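Pleckstrin homology domain-containing family A member 8 (Homo sapiens, PDB 5KDI) probably carries simple glycosphingolipids between membranes, enclosing the lipid chains within an all-helical GLTP fold. Local coordinates at residues 54-59 against 94-99; 104-109 against 130-135. The protein carries 2 engineered substitutions. One frame throughout, in Å; residues are numbered along the deposited sequence.

Overall arrangement
Following the chain from the N terminus, interaction 1 comes first: helix 47-64 is met by the start of helix 93-115, closing a loop of 34 intervening residues that holds helix 74-83. Interaction 2 opens later on the same helix 93-115, whose residues 104-109 are met by the end of helix 121-131 and the turn after it, closing a shorter loop of 20 residues. The two loops therefore run in series, neither nested nor crossed, and share one long helix. The contact centres lie about 16 Å apart and the contacts do not touch, yet both reach the bound glycosphingolipid: 54-59 against 94-99 at its sugar and amide, 104-109 against 130-135 mainly at its chains.

Interaction 1 of 2, residues 54-59 against 94-99; sequences VGNIKK and TEALLW. With 6S8 ((~{Z})-~{N}-[(~{E},2~{S},3~{R})-1-[(2~{R},3~{R},4~{S},5~{R},6~{R})-6-(hydroxymethyl)-3,4,5-tris(oxidanyl)oxan-2-yl]oxy-3-oxidanyl-octadec-4-en-2-yl]octadec-9-enamide), chain C.
Asn-56 and Ala-96 mark the closest backbone approach, their CA atoms 4.7 Å apart, where helix 47-64 and helix 93-115 run roughly antiparallel, the axes of the two segments 8.4 Å apart and 143° between directions. In this all-helical GLTP fold the crossing supplies part of the glycolipid pocket, at the sugar and the amide. The small side chain of Ala-96 is consistent with the close approach: its CB meets OD1 of Asn-56 and packs against CB of Lys-59.

The amide of Asn-56 grips two neighbouring sugar hydroxyls at once. Its OD1 accepts from O3A of the lipid at 2.6 Å, while ND2 donates to O2A at 2.9 Å with an N-H...O angle of 157°; a pair of this kind settles which way round the amide sits and helps to orient the sugar. Trp-99 flanks it, with CB against ND2 and the indole and amide planes nearly parallel, 11° apart. The ring presents a face to the sugar, with C1A of the lipid 3.8 Å above it, offset toward the rim, and Asp-52 and His-137 add hydrogen bonds to the lipid. Lys-59, bent at chi3, swings its ammonium to O3A, giving that hydroxyl a second partner at 2.8 Å from NZ. One water joins the same NZ, at 2.9 Å, to Glu-95 OE1.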
ATOM      1  N   VAL A  54       3.302  -9.235  -1.431  1.00 17.21           N
ATOM      2  CA  VAL A  54       3.628 -10.017  -2.608  1.00 16.88           C
ATOM      3  C   VAL A  54       2.501 -11.008  -2.922  1.00 17.27           C
ATOM      4  O   VAL A  54       2.114 -11.223  -4.085  1.00 18.78           O
ATOM      5  CB  VAL A  54       5.009 -10.706  -2.423  1.00 17.90           C
ATOM      6  CG1 VAL A  54       5.261 -11.793  -3.431  1.00 22.89           C
ATOM      7  CG2 VAL A  54       6.156  -9.649  -2.479  1.00 22.13           C
ATOM      8  N   GLY A  55       1.973 -11.621  -1.865  1.00 16.79           N
ATOM      9  CA  GLY A  55       0.953 -12.594  -2.072  1.00 17.67           C
ATOM     10  C   GLY A  55      -0.319 -11.992  -2.646  1.00 17.49           C
ATOM     11  O   GLY A  55      -0.957 -12.609  -3.489  1.00 17.45           O
ATOM     12  N   ASN A  56      -0.701 -10.831  -2.150  1.00 16.22           N
ATOM     13  CA  ASN A  56      -1.911 -10.200  -2.669  1.00 15.78           C
ATOM     14  C   ASN A  56      -1.728  -9.662  -4.122  1.00 16.93           C
ATOM     15  O   ASN A  56      -2.645  -9.761  -4.951  1.00 16.82           O
ATOM     16  CB  ASN A  56      -2.433  -9.116  -1.768  1.00 15.14           C
ATOM     17  CG  ASN A  56      -3.065  -9.664  -0.536  1.00 16.66           C
ATOM     18  OD1 ASN A  56      -3.745 -10.675  -0.629  1.00 19.24           O
ATOM     19  ND2 ASN A  56      -2.819  -9.022   0.637  1.00 19.82           N
ATOM     20  N   ILE A  57      -0.558  -9.122  -4.411  1.00 16.68           N
ATOM     21  CA  ILE A  57      -0.241  -8.669  -5.750  1.00 16.94           C
ATOM     22  C   ILE A  57      -0.344  -9.893  -6.691  1.00 18.70           C
ATOM     23  O   ILE A  57      -0.973  -9.831  -7.777  1.00 17.21           O
ATOM     24  CB  ILE A  57       1.140  -8.012  -5.828  1.00 18.73           C
ATOM     25  CG1 ILE A  57       1.165  -6.703  -4.991  1.00 18.65           C
ATOM     26  CG2 ILE A  57       1.577  -7.884  -7.298  1.00 18.52           C
ATOM     27  CD1 ILE A  57       2.553  -6.135  -4.723  1.00 19.81           C
ATOM     28  N   LYS A  58       0.200 -11.046  -6.246  1.00 16.48           N
ATOM     29  CA  LYS A  58       0.155 -12.274  -7.064  1.00 17.63           C
ATOM     30  C   LYS A  58      -1.296 -12.664  -7.384  1.00 16.99           C
ATOM     31  O   LYS A  58      -1.628 -12.980  -8.518  1.00 18.63           O
ATOM     32  CB  LYS A  58       0.816 -13.416  -6.337  1.00 18.17           C
ATOM     33  CG  LYS A  58       0.800 -14.773  -7.072  1.00 22.91           C
ATOM     34  CD  LYS A  58       1.282 -15.907  -6.172  1.00 28.13           C
ATOM     35  CE  LYS A  58       0.259 -16.286  -5.114  1.00 31.44           C
ATOM     36  NZ  LYS A  58       0.489 -17.624  -4.445  1.00 31.54           N
ATOM     37  N   LYS A  59      -2.139 -12.655  -6.363  1.00 16.91           N
ATOM     38  CA  LYS A  59      -3.515 -13.060  -6.550  1.00 18.15           C
ATOM     39  C   LYS A  59      -4.319 -12.136  -7.486  1.00 15.73           C
ATOM     40  O   LYS A  59      -5.152 -12.628  -8.275  1.00 18.03           O
ATOM     41  CB  LYS A  59      -4.185 -13.227  -5.198  1.00 18.82           C
ATOM     42  CG  LYS A  59      -3.621 -14.447  -4.458  1.00 19.96           C
ATOM     43  CD  LYS A  59      -4.406 -14.809  -3.291  1.00 29.91           C
ATOM     44  CE  LYS A  59      -4.151 -13.928  -2.175  1.00 26.68           C
ATOM     45  NZ  LYS A  59      -4.908 -14.484  -0.988  1.00 33.37           N
ATOM     46  N   THR A  94     -10.765 -10.173  -5.484  1.00 16.29           N
ATOM     47  CA  THR A  94     -11.547  -9.261  -4.669  1.00 16.31           C
ATOM     48  C   THR A  94     -11.041  -9.263  -3.188  1.00 14.88           C
ATOM     49  O   THR A  94     -10.837  -8.216  -2.608  1.00 15.30           O
ATOM     50  CB  THR A  94     -13.029  -9.545  -4.750  1.00 15.59           C
ATOM     51  OG1 THR A  94     -13.472  -9.329  -6.084  1.00 19.06           O
ATOM     52  CG2 THR A  94     -13.829  -8.674  -3.802  1.00 18.78           C
ATOM     53  N   GLU A  95     -10.769 -10.451  -2.659  1.00 15.80           N
ATOM     54  CA  GLU A  95     -10.238 -10.586  -1.328  1.00 15.56           C
ATOM     55  C   GLU A  95      -8.808 -10.035  -1.242  1.00 14.87           C
ATOM     56  O   GLU A  95      -8.461  -9.321  -0.291  1.00 15.94           O
ATOM     57  CB  GLU A  95     -10.225 -12.008  -0.904  1.00 17.73           C
ATOM     58  CG  GLU A  95      -9.679 -12.275   0.519  1.00 18.95           C
ATOM     59  CD  GLU A  95      -9.565 -13.732   0.871  1.00 22.46           C
ATOM     60  OE1 GLU A  95      -9.477 -14.591  -0.071  1.00 25.37           O
ATOM     61  OE2 GLU A  95      -9.597 -14.009   2.085  1.00 29.41           O
ATOM     62  N   ALA A  96      -8.002 -10.330  -2.263  1.00 14.70           N
ATOM     63  CA  ALA A  96      -6.593  -9.844  -2.289  1.00 13.93           C
ATOM     64  C   ALA A  96      -6.596  -8.323  -2.276  1.00 14.96           C
ATOM     65  O   ALA A  96      -5.844  -7.681  -1.504  1.00 16.41           O
ATOM     66  CB  ALA A  96      -5.812 -10.387  -3.475  1.00 17.45           C
ATOM     67  N   LEU A  97      -7.465  -7.720  -3.093  1.00 15.48           N
ATOM     68  CA  LEU A  97      -7.472  -6.274  -3.191  1.00 15.39           C
ATOM     69  C   LEU A  97      -8.046  -5.616  -1.900  1.00 15.11           C
ATOM     70  O   LEU A  97      -7.689  -4.483  -1.535  1.00 15.95           O
ATOM     71  CB  LEU A  97      -8.222  -5.887  -4.448  0.80 15.99           C
ATOM     72  CG  LEU A  97      -8.305  -4.395  -4.768  0.80 15.87           C
ATOM     73  CD1 LEU A  97      -6.877  -3.764  -4.862  0.80 17.59           C
ATOM     74  CD2 LEU A  97      -9.153  -4.223  -6.047  0.80 16.08           C
ATOM     75  N   LEU A  98      -8.994  -6.312  -1.238  1.00 14.34           N
ATOM     76  CA  LEU A  98      -9.479  -5.878   0.062  1.00 15.89           C
ATOM     77  C   LEU A  98      -8.321  -5.650   1.020  1.00 14.95           C
ATOM     78  O   LEU A  98      -8.206  -4.607   1.699  1.00 16.31           O
ATOM     79  CB  LEU A  98     -10.463  -6.846   0.640  1.00 17.40           C
ATOM     80  CG  LEU A  98     -11.078  -6.540   2.013  1.00 17.05           C
ATOM     81  CD1 LEU A  98     -11.901  -5.255   1.972  1.00 20.09           C
ATOM     82  CD2 LEU A  98     -11.798  -7.785   2.532  1.00 22.81           C
ATOM     83  N   TRP A  99      -7.474  -6.668   1.103  1.00 15.02           N
ATOM     84  CA  TRP A  99      -6.333  -6.593   2.021  1.00 15.42           C
ATOM     85  C   TRP A  99      -5.227  -5.646   1.522  1.00 15.39           C
ATOM     86  O   TRP A  99      -4.557  -4.975   2.352  1.00 16.68           O
ATOM     87  CB  TRP A  99      -5.803  -7.975   2.337  1.00 15.82           C
ATOM     88  CG  TRP A  99      -6.720  -8.700   3.241  1.00 17.29           C
ATOM     89  CD1 TRP A  99      -7.718  -9.650   2.900  1.00 17.85           C
ATOM     90  CD2 TRP A  99      -6.882  -8.478   4.667  1.00 19.16           C
ATOM     91  NE1 TRP A  99      -8.386 -10.054   4.011  1.00 20.36           N
ATOM     92  CE2 TRP A  99      -7.931  -9.394   5.109  1.00 20.86           C
ATOM     93  CE3 TRP A  99      -6.246  -7.658   5.605  1.00 18.24           C
ATOM     94  CZ2 TRP A  99      -8.300  -9.474   6.451  1.00 20.23           C
ATOM     95  CZ3 TRP A  99      -6.625  -7.765   6.931  1.00 21.63           C
ATOM     96  CH2 TRP A  99      -7.614  -8.655   7.340  1.00 23.43           C
TER
HETATM   97  C1  6S8 C 601      -4.331 -10.833   6.723  1.00 21.28           C
HETATM   98  C2  6S8 C 601      -3.308  -9.938   7.386  1.00 21.46           C
HETATM   99  N2  6S8 C 601      -2.875  -8.933   6.425  1.00 20.64           N
HETATM  100  C3  6S8 C 601      -2.092 -10.790   7.848  1.00 25.68           C
HETATM  101  O3  6S8 C 601      -2.608 -11.806   8.734  1.00 30.41           O
HETATM  102  C4  6S8 C 601      -1.101  -9.926   8.538  1.00 23.94           C
HETATM  103  C5  6S8 C 601       0.144  -9.802   8.070  1.00 29.02           C
HETATM  104  C6  6S8 C 601       1.240  -8.976   8.684  1.00 32.02           C
HETATM  105  C7  6S8 C 601       0.904  -8.127   9.883  1.00 37.44           C
HETATM  106  C8  6S8 C 601       2.240  -7.886  10.528  1.00 44.50           C
HETATM  107  C9  6S8 C 601       2.166  -6.573  11.217  1.00 45.28           C
HETATM  108  C10 6S8 C 601       2.329  -5.478  10.198  1.00 38.89           C
HETATM  109  C11 6S8 C 601       3.613  -4.671  10.467  1.00 40.96           C
HETATM  110  C12 6S8 C 601       3.439  -3.275   9.894  1.00 45.28           C
HETATM  111  C13 6S8 C 601       4.555  -2.785   8.984  1.00 53.47           C
HETATM  112  C14 6S8 C 601       5.823  -2.325   9.683  1.00 40.01           C
HETATM  113  C15 6S8 C 601       6.496  -1.168   8.928  1.00 45.66           C
HETATM  114  C16 6S8 C 601       7.986  -1.266   8.653  1.00 44.08           C
HETATM  115  C17 6S8 C 601       8.910  -0.130   9.120  1.00 44.44           C
HETATM  116  C18 6S8 C 601       8.729   1.222   8.445  1.00 40.06           C
HETATM  117  C1A 6S8 C 601      -4.766 -11.766   4.548  1.00 21.49           C
HETATM  118  O1A 6S8 C 601      -3.820 -11.472   5.555  1.00 23.08           O
HETATM  119  C2A 6S8 C 601      -4.071 -11.876   3.220  1.00 21.92           C
HETATM  120  O2A 6S8 C 601      -3.466 -10.603   2.920  1.00 20.65           O
HETATM  121  C3A 6S8 C 601      -5.012 -12.381   2.128  1.00 21.93           C
HETATM  122  O3A 6S8 C 601      -4.276 -12.612   0.948  1.00 24.16           O
HETATM  123  C4A 6S8 C 601      -5.706 -13.643   2.602  1.00 25.23           C
HETATM  124  O4A 6S8 C 601      -4.819 -14.759   2.573  1.00 32.55           O
HETATM  125  O5A 6S8 C 601      -7.394 -14.498   5.850  1.00 44.65           O
HETATM  126  C5M 6S8 C 601      -6.337 -13.415   3.963  1.00 25.43           C
HETATM  127  C6A 6S8 C 601      -7.003 -14.667   4.472  1.00 32.81           C
HETATM  128  O6A 6S8 C 601      -5.321 -13.018   4.887  1.00 24.30           O
HETATM  129  CAA 6S8 C 601      -2.943  -7.631   6.661  1.00 21.73           C
HETATM  130  OAA 6S8 C 601      -3.458  -7.121   7.652  1.00 26.78           O
HETATM  131  CAB 6S8 C 601      -2.383  -6.784   5.558  1.00 26.44           C
HETATM  132  CAC 6S8 C 601      -0.906  -6.752   6.049  1.00 29.31           C
HETATM  133  CAD 6S8 C 601      -0.452  -5.359   6.120  1.00 44.47           C
HETATM  134  CAE 6S8 C 601       0.676  -5.246   5.135  1.00 36.54           C
HETATM  135  CAF 6S8 C 601       1.132  -3.796   5.216  1.00 30.30           C
HETATM  136  CAG 6S8 C 601       1.271  -3.192   3.807  1.00 42.56           C
HETATM  137  CAH 6S8 C 601       2.490  -2.266   3.723  1.00 49.00           C
HETATM  138  CAI 6S8 C 601       2.188  -1.067   4.574  1.00 38.14           C
HETATM  139  CAJ 6S8 C 601       3.091  -0.453   5.343  1.00 43.39           C
HETATM  140  CAK 6S8 C 601       4.534  -0.831   5.446  1.00 54.93           C
HETATM  141  CAL 6S8 C 601       5.127   0.493   5.942  1.00 57.10           C
HETATM  142  CAM 6S8 C 601       6.609   0.658   5.677  1.00 65.89           C
HETATM  143  CAN 6S8 C 601       6.893   0.567   4.207  1.00 50.60           C
HETATM  144  CAO 6S8 C 601       8.124   1.379   3.875  1.00 40.09           C
HETATM  145  CAP 6S8 C 601       7.794   2.783   3.449  1.00 45.18           C
HETATM  146  CAQ 6S8 C 601       8.470   3.143   2.166  1.00 48.69           C
HETATM  147  CAR 6S8 C 601       7.550   4.025   1.421  1.00 41.99           C
HETATM  148  O   HOH W   1      -1.761  -6.163   1.685  1.00 34.28           O
HETATM  149  O   HOH W   2      -7.564 -13.913  -1.991  1.00 24.13           O

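Interaction 2 of 2, residues 104-109 against 130-135. With 6S8 ((~{Z})-~{N}-[(~{E},2~{S},3~{R})-1-[(2~{R},3~{R},4~{S},5~{R},6~{R})-6-(hydroxymethyl)-3,4,5-tris(oxidanyl)oxan-2-yl]oxy-3-oxidanyl-octadec-4-en-2-yl]octadec-9-enamide), chain C.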
ATOM      1  N   LEU A 104      -2.636  -0.378   2.251  1.00 15.40           N
ATOM      2  CA  LEU A 104      -2.284   0.952   1.714  1.00 15.29           C
ATOM      3  C   LEU A 104      -2.847   2.068   2.610  1.00 14.30           C
ATOM      4  O   LEU A 104      -2.204   3.134   2.737  1.00 17.31           O
ATOM      5  CB  LEU A 104      -2.770   1.088   0.287  1.00 15.79           C
ATOM      6  CG  LEU A 104      -2.071   0.232  -0.794  1.00 16.10           C
ATOM      7  CD1 LEU A 104      -2.761   0.466  -2.124  1.00 20.01           C
ATOM      8  CD2 LEU A 104      -0.613   0.578  -0.894  1.00 18.04           C
ATOM      9  N   LYS A 105      -4.050   1.867   3.189  1.00 16.24           N
ATOM     10  CA  LYS A 105      -4.594   2.904   4.095  1.00 18.05           C
ATOM     11  C   LYS A 105      -3.606   3.105   5.293  1.00 15.04           C
ATOM     12  O   LYS A 105      -3.364   4.232   5.724  1.00 17.89           O
ATOM     13  CB  LYS A 105      -5.977   2.584   4.628  0.50 20.83           C
ATOM     14  CG  LYS A 105      -7.055   2.630   3.583  0.50 32.10           C
ATOM     15  CD  LYS A 105      -7.784   3.967   3.506  0.50 39.95           C
ATOM     16  CE  LYS A 105      -9.040   3.956   2.596  0.50 31.34           C
ATOM     17  NZ  LYS A 105     -10.092   3.279   3.363  0.50 33.07           N
ATOM     18  N   PHE A 106      -3.062   2.004   5.826  1.00 16.77           N
ATOM     19  CA  PHE A 106      -2.032   2.041   6.855  1.00 17.44           C
ATOM     20  C   PHE A 106      -0.768   2.799   6.387  1.00 16.73           C
ATOM     21  O   PHE A 106      -0.294   3.750   7.058  1.00 18.32           O
ATOM     22  CB  PHE A 106      -1.708   0.653   7.381  1.00 18.24           C
ATOM     23  CG  PHE A 106      -0.503   0.599   8.288  1.00 17.94           C
ATOM     24  CD1 PHE A 106      -0.499   1.202   9.525  1.00 19.67           C
ATOM     25  CD2 PHE A 106       0.638  -0.004   7.876  1.00 28.88           C
ATOM     26  CE1 PHE A 106       0.630   1.141  10.367  1.00 22.36           C
ATOM     27  CE2 PHE A 106       1.739  -0.071   8.695  1.00 33.07           C
ATOM     28  CZ  PHE A 106       1.751   0.517   9.934  1.00 28.95           C
ATOM     29  N   LEU A 107      -0.258   2.432   5.200  1.00 15.77           N
ATOM     30  CA  LEU A 107       0.897   3.103   4.640  1.00 19.76           C
ATOM     31  C   LEU A 107       0.653   4.632   4.501  1.00 17.68           C
ATOM     32  O   LEU A 107       1.506   5.445   4.842  1.00 18.68           O
ATOM     33  CB  LEU A 107       1.198   2.468   3.242  1.00 17.90           C
ATOM     34  CG  LEU A 107       2.316   3.174   2.474  1.00 16.95           C
ATOM     35  CD1 LEU A 107       3.683   3.084   3.210  1.00 19.54           C
ATOM     36  CD2 LEU A 107       2.347   2.560   1.084  1.00 19.05           C
ATOM     37  N   LYS A 108      -0.518   4.990   3.983  1.00 15.84           N
ATOM     38  CA  LYS A 108      -0.894   6.392   3.787  1.00 16.35           C
ATOM     39  C   LYS A 108      -0.861   7.120   5.159  1.00 17.32           C
ATOM     40  O   LYS A 108      -0.323   8.219   5.284  1.00 18.94           O
ATOM     41  CB  LYS A 108      -2.230   6.542   3.093  1.00 16.66           C
ATOM     42  CG  LYS A 108      -2.538   7.894   2.551  1.00 22.05           C
ATOM     43  CD  LYS A 108      -3.800   8.013   1.781  1.00 26.11           C
ATOM     44  CE  LYS A 108      -4.988   8.005   2.680  1.00 28.81           C
ATOM     45  NZ  LYS A 108      -5.184   9.365   3.308  1.00 36.20           N
ATOM     46  N   GLY A 109      -1.447   6.469   6.194  1.00 17.91           N
ATOM     47  CA  GLY A 109      -1.505   7.071   7.525  1.00 21.41           C
ATOM     48  C   GLY A 109      -0.107   7.294   8.082  1.00 18.04           C
ATOM     49  O   GLY A 109       0.186   8.331   8.657  1.00 20.80           O
ATOM     50  N   GLY A 130      -3.483   2.156  14.729  1.00 21.08           N
ATOM     51  CA  GLY A 130      -4.670   2.331  15.518  1.00 23.03           C
ATOM     52  C   GLY A 130      -5.859   2.791  14.691  1.00 23.03           C
ATOM     53  O   GLY A 130      -6.998   2.361  14.904  1.00 28.19           O
ATOM     54  N   LYS A 131      -5.590   3.678  13.741  1.00 23.82           N
ATOM     55  CA  LYS A 131      -6.638   4.242  12.894  1.00 25.77           C
ATOM     56  C   LYS A 131      -7.016   3.403  11.683  1.00 26.84           C
ATOM     57  O   LYS A 131      -7.988   3.697  11.025  1.00 31.26           O
ATOM     58  CB  LYS A 131      -6.188   5.637  12.379  1.00 30.32           C
ATOM     59  CG  LYS A 131      -5.968   6.640  13.505  1.00 36.44           C
ATOM     60  CD  LYS A 131      -5.221   7.871  13.027  1.00 43.16           C
ATOM     61  CE  LYS A 131      -5.023   8.842  14.179  1.00 45.13           C
ATOM     62  NZ  LYS A 131      -4.496  10.135  13.702  1.00 47.12           N
ATOM     63  N   THR A 132      -6.211   2.405  11.361  1.00 23.74           N
ATOM     64  CA  THR A 132      -6.375   1.656  10.098  1.00 23.19           C
ATOM     65  C   THR A 132      -6.500   0.146  10.362  1.00 23.45           C
ATOM     66  O   THR A 132      -7.619  -0.403  10.492  1.00 26.13           O
ATOM     67  CB  THR A 132      -5.229   2.034   9.079  1.00 23.31           C
ATOM     68  OG1 THR A 132      -3.919   1.705   9.612  1.00 23.63           O
ATOM     69  CG2 THR A 132      -5.265   3.441   8.741  1.00 25.27           C
ATOM     70  N   LEU A 133      -5.374  -0.531  10.394  1.00 23.45           N
ATOM     71  CA  LEU A 133      -5.351  -1.978  10.356  1.00 21.38           C
ATOM     72  C   LEU A 133      -5.767  -2.666  11.640  1.00 18.81           C
ATOM     73  O   LEU A 133      -6.244  -3.812  11.599  1.00 20.03           O
ATOM     74  CB  LEU A 133      -3.982  -2.525   9.960  0.80 24.26           C
ATOM     75  CG  LEU A 133      -3.485  -2.547   8.562  0.80 27.07           C
ATOM     76  CD1 LEU A 133      -1.983  -2.939   8.577  0.80 24.74           C
ATOM     77  CD2 LEU A 133      -4.395  -3.498   7.786  0.80 21.99           C
ATOM     78  N   ARG A 134      -5.599  -1.990  12.778  1.00 19.42           N
ATOM     79  CA  ARG A 134      -5.856  -2.615  14.069  1.00 19.30           C
ATOM     80  C   ARG A 134      -7.244  -3.218  14.137  1.00 18.79           C
ATOM     81  O   ARG A 134      -7.409  -4.324  14.644  1.00 18.49           O
ATOM     82  CB  ARG A 134      -5.624  -1.625  15.201  1.00 18.72           C
ATOM     83  CG  ARG A 134      -5.757  -2.165  16.603  1.00 18.89           C
ATOM     84  CD  ARG A 134      -5.289  -1.141  17.635  1.00 23.86           C
ATOM     85  NE  ARG A 134      -5.346  -1.625  18.994  1.00 25.88           N
ATOM     86  CZ  ARG A 134      -6.403  -1.639  19.782  1.00 28.89           C
ATOM     87  NH1 ARG A 134      -7.566  -1.215  19.344  1.00 30.66           N
ATOM     88  NH2 ARG A 134      -6.249  -2.007  21.055  1.00 35.06           N
ATOM     89  N   GLN A 135      -8.245  -2.514  13.606  1.00 19.89           N
ATOM     90  CA  GLN A 135      -9.609  -3.003  13.627  1.00 20.92           C
ATOM     91  C   GLN A 135      -9.801  -4.361  12.909  1.00 18.96           C
ATOM     92  O   GLN A 135     -10.778  -5.073  13.172  1.00 23.24           O
ATOM     93  CB  GLN A 135     -10.625  -2.001  13.059  1.00 25.77           C
ATOM     94  CG  GLN A 135     -10.432  -1.801  11.551  1.00 26.70           C
ATOM     95  CD  GLN A 135     -11.107  -0.542  11.049  1.00 31.74           C
ATOM     96  OE1 GLN A 135     -10.459   0.385  10.463  1.00 45.57           O
ATOM     97  NE2 GLN A 135     -12.368  -0.527  11.178  1.00 33.97           N
TER
HETATM   98  C1  6S8 C 601      -4.331 -10.833   6.723  1.00 21.28           C
HETATM   99  C2  6S8 C 601      -3.308  -9.938   7.386  1.00 21.46           C
HETATM  100  N2  6S8 C 601      -2.875  -8.933   6.425  1.00 20.64           N
HETATM  101  C3  6S8 C 601      -2.092 -10.790   7.848  1.00 25.68           C
HETATM  102  O3  6S8 C 601      -2.608 -11.806   8.734  1.00 30.41           O
HETATM  103  C4  6S8 C 601      -1.101  -9.926   8.538  1.00 23.94           C
HETATM  104  C5  6S8 C 601       0.144  -9.802   8.070  1.00 29.02           C
HETATM  105  C6  6S8 C 601       1.240  -8.976   8.684  1.00 32.02           C
HETATM  106  C7  6S8 C 601       0.904  -8.127   9.883  1.00 37.44           C
HETATM  107  C8  6S8 C 601       2.240  -7.886  10.528  1.00 44.50           C
HETATM  108  C9  6S8 C 601       2.166  -6.573  11.217  1.00 45.28           C
HETATM  109  C10 6S8 C 601       2.329  -5.478  10.198  1.00 38.89           C
HETATM  110  C11 6S8 C 601       3.613  -4.671  10.467  1.00 40.96           C
HETATM  111  C12 6S8 C 601       3.439  -3.275   9.894  1.00 45.28           C
HETATM  112  C13 6S8 C 601       4.555  -2.785   8.984  1.00 53.47           C
HETATM  113  C14 6S8 C 601       5.823  -2.325   9.683  1.00 40.01           C
HETATM  114  C15 6S8 C 601       6.496  -1.168   8.928  1.00 45.66           C
HETATM  115  C16 6S8 C 601       7.986  -1.266   8.653  1.00 44.08           C
HETATM  116  C17 6S8 C 601       8.910  -0.130   9.120  1.00 44.44           C
HETATM  117  C18 6S8 C 601       8.729   1.222   8.445  1.00 40.06           C
HETATM  118  C1A 6S8 C 601      -4.766 -11.766   4.548  1.00 21.49           C
HETATM  119  O1A 6S8 C 601      -3.820 -11.472   5.555  1.00 23.08           O
HETATM  120  C2A 6S8 C 601      -4.071 -11.876   3.220  1.00 21.92           C
HETATM  121  O2A 6S8 C 601      -3.466 -10.603   2.920  1.00 20.65           O
HETATM  122  C3A 6S8 C 601      -5.012 -12.381   2.128  1.00 21.93           C
HETATM  123  O3A 6S8 C 601      -4.276 -12.612   0.948  1.00 24.16           O
HETATM  124  C4A 6S8 C 601      -5.706 -13.643   2.602  1.00 25.23           C
HETATM  125  O4A 6S8 C 601      -4.819 -14.759   2.573  1.00 32.55           O
HETATM  126  O5A 6S8 C 601      -7.394 -14.498   5.850  1.00 44.65           O
HETATM  127  C5M 6S8 C 601      -6.337 -13.415   3.963  1.00 25.43           C
HETATM  128  C6A 6S8 C 601      -7.003 -14.667   4.472  1.00 32.81           C
HETATM  129  O6A 6S8 C 601      -5.321 -13.018   4.887  1.00 24.30           O
HETATM  130  CAA 6S8 C 601      -2.943  -7.631   6.661  1.00 21.73           C
HETATM  131  OAA 6S8 C 601      -3.458  -7.121   7.652  1.00 26.78           O
HETATM  132  CAB 6S8 C 601      -2.383  -6.784   5.558  1.00 26.44           C
HETATM  133  CAC 6S8 C 601      -0.906  -6.752   6.049  1.00 29.31           C
HETATM  134  CAD 6S8 C 601      -0.452  -5.359   6.120  1.00 44.47           C
HETATM  135  CAE 6S8 C 601       0.676  -5.246   5.135  1.00 36.54           C
HETATM  136  CAF 6S8 C 601       1.132  -3.796   5.216  1.00 30.30           C
HETATM  137  CAG 6S8 C 601       1.271  -3.192   3.807  1.00 42.56           C
HETATM  138  CAH 6S8 C 601       2.490  -2.266   3.723  1.00 49.00           C
HETATM  139  CAI 6S8 C 601       2.188  -1.067   4.574  1.00 38.14           C
HETATM  140  CAJ 6S8 C 601       3.091  -0.453   5.343  1.00 43.39           C
HETATM  141  CAK 6S8 C 601       4.534  -0.831   5.446  1.00 54.93           C
HETATM  142  CAL 6S8 C 601       5.127   0.493   5.942  1.00 57.10           C
HETATM  143  CAM 6S8 C 601       6.609   0.658   5.677  1.00 65.89           C
HETATM  144  CAN 6S8 C 601       6.893   0.567   4.207  1.00 50.60           C
HETATM  145  CAO 6S8 C 601       8.124   1.379   3.875  1.00 40.09           C
HETATM  146  CAP 6S8 C 601       7.794   2.783   3.449  1.00 45.18           C
HETATM  147  CAQ 6S8 C 601       8.470   3.143   2.166  1.00 48.69           C
HETATM  148  CAR 6S8 C 601       7.550   4.025   1.421  1.00 41.99           C
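Phe-106 meets Thr-132 and Leu-133 where the middle of helix 93-115 is met by the turn that follows helix 121-131; in this GLTP fold, helix and turn together contribute Phe-106, Leu-107 and Leu-133 to the lipid pocket.

The apolar contact comes first. Leu-133, in the conformer considered here, lays CD1 3.8 Å from Phe-106 CB, the two side chains crossing at about a right angle.

Next come the contacts that involve polar atoms. The side-chain hydroxyl at this contact is that of Thr-132: OG1 approaches the phenyl ring at its edge, near the ring plane, and lies 3.3 Å from Phe-106 CB. With chi1 at 61° the hydroxyl folds back over its own backbone, and it hydrogen-bonds to the carbonyl O of Ala-128, one turn back in helix 121-131. The methyl CG2 of the same residue lies on a backbone carbonyl, 3.7 Å from O of Lys-105, whose own ammonium is taken up in a salt bridge with Asp-197.

Lipid contacts form the third group. Phe-106 holds CG anti to its nitrogen (chi1 171°), which carries the ring to the pocket: CD2 touches CAJ of the acyl double bond at 3.6 Å, and CE2 comes to C12 of the sphingoid chain at 3.8 Å. Leu-107 CB adds a contact to CAI at 3.9 Å, and Leu-133 CD1 one to CAD.

With no hydrogen bond between the segments, their grip on each other and on both lipid chains rests on van der Waals contact, consistent with a nonpolar pocket wall that accommodates hydrocarbon without directional bonds.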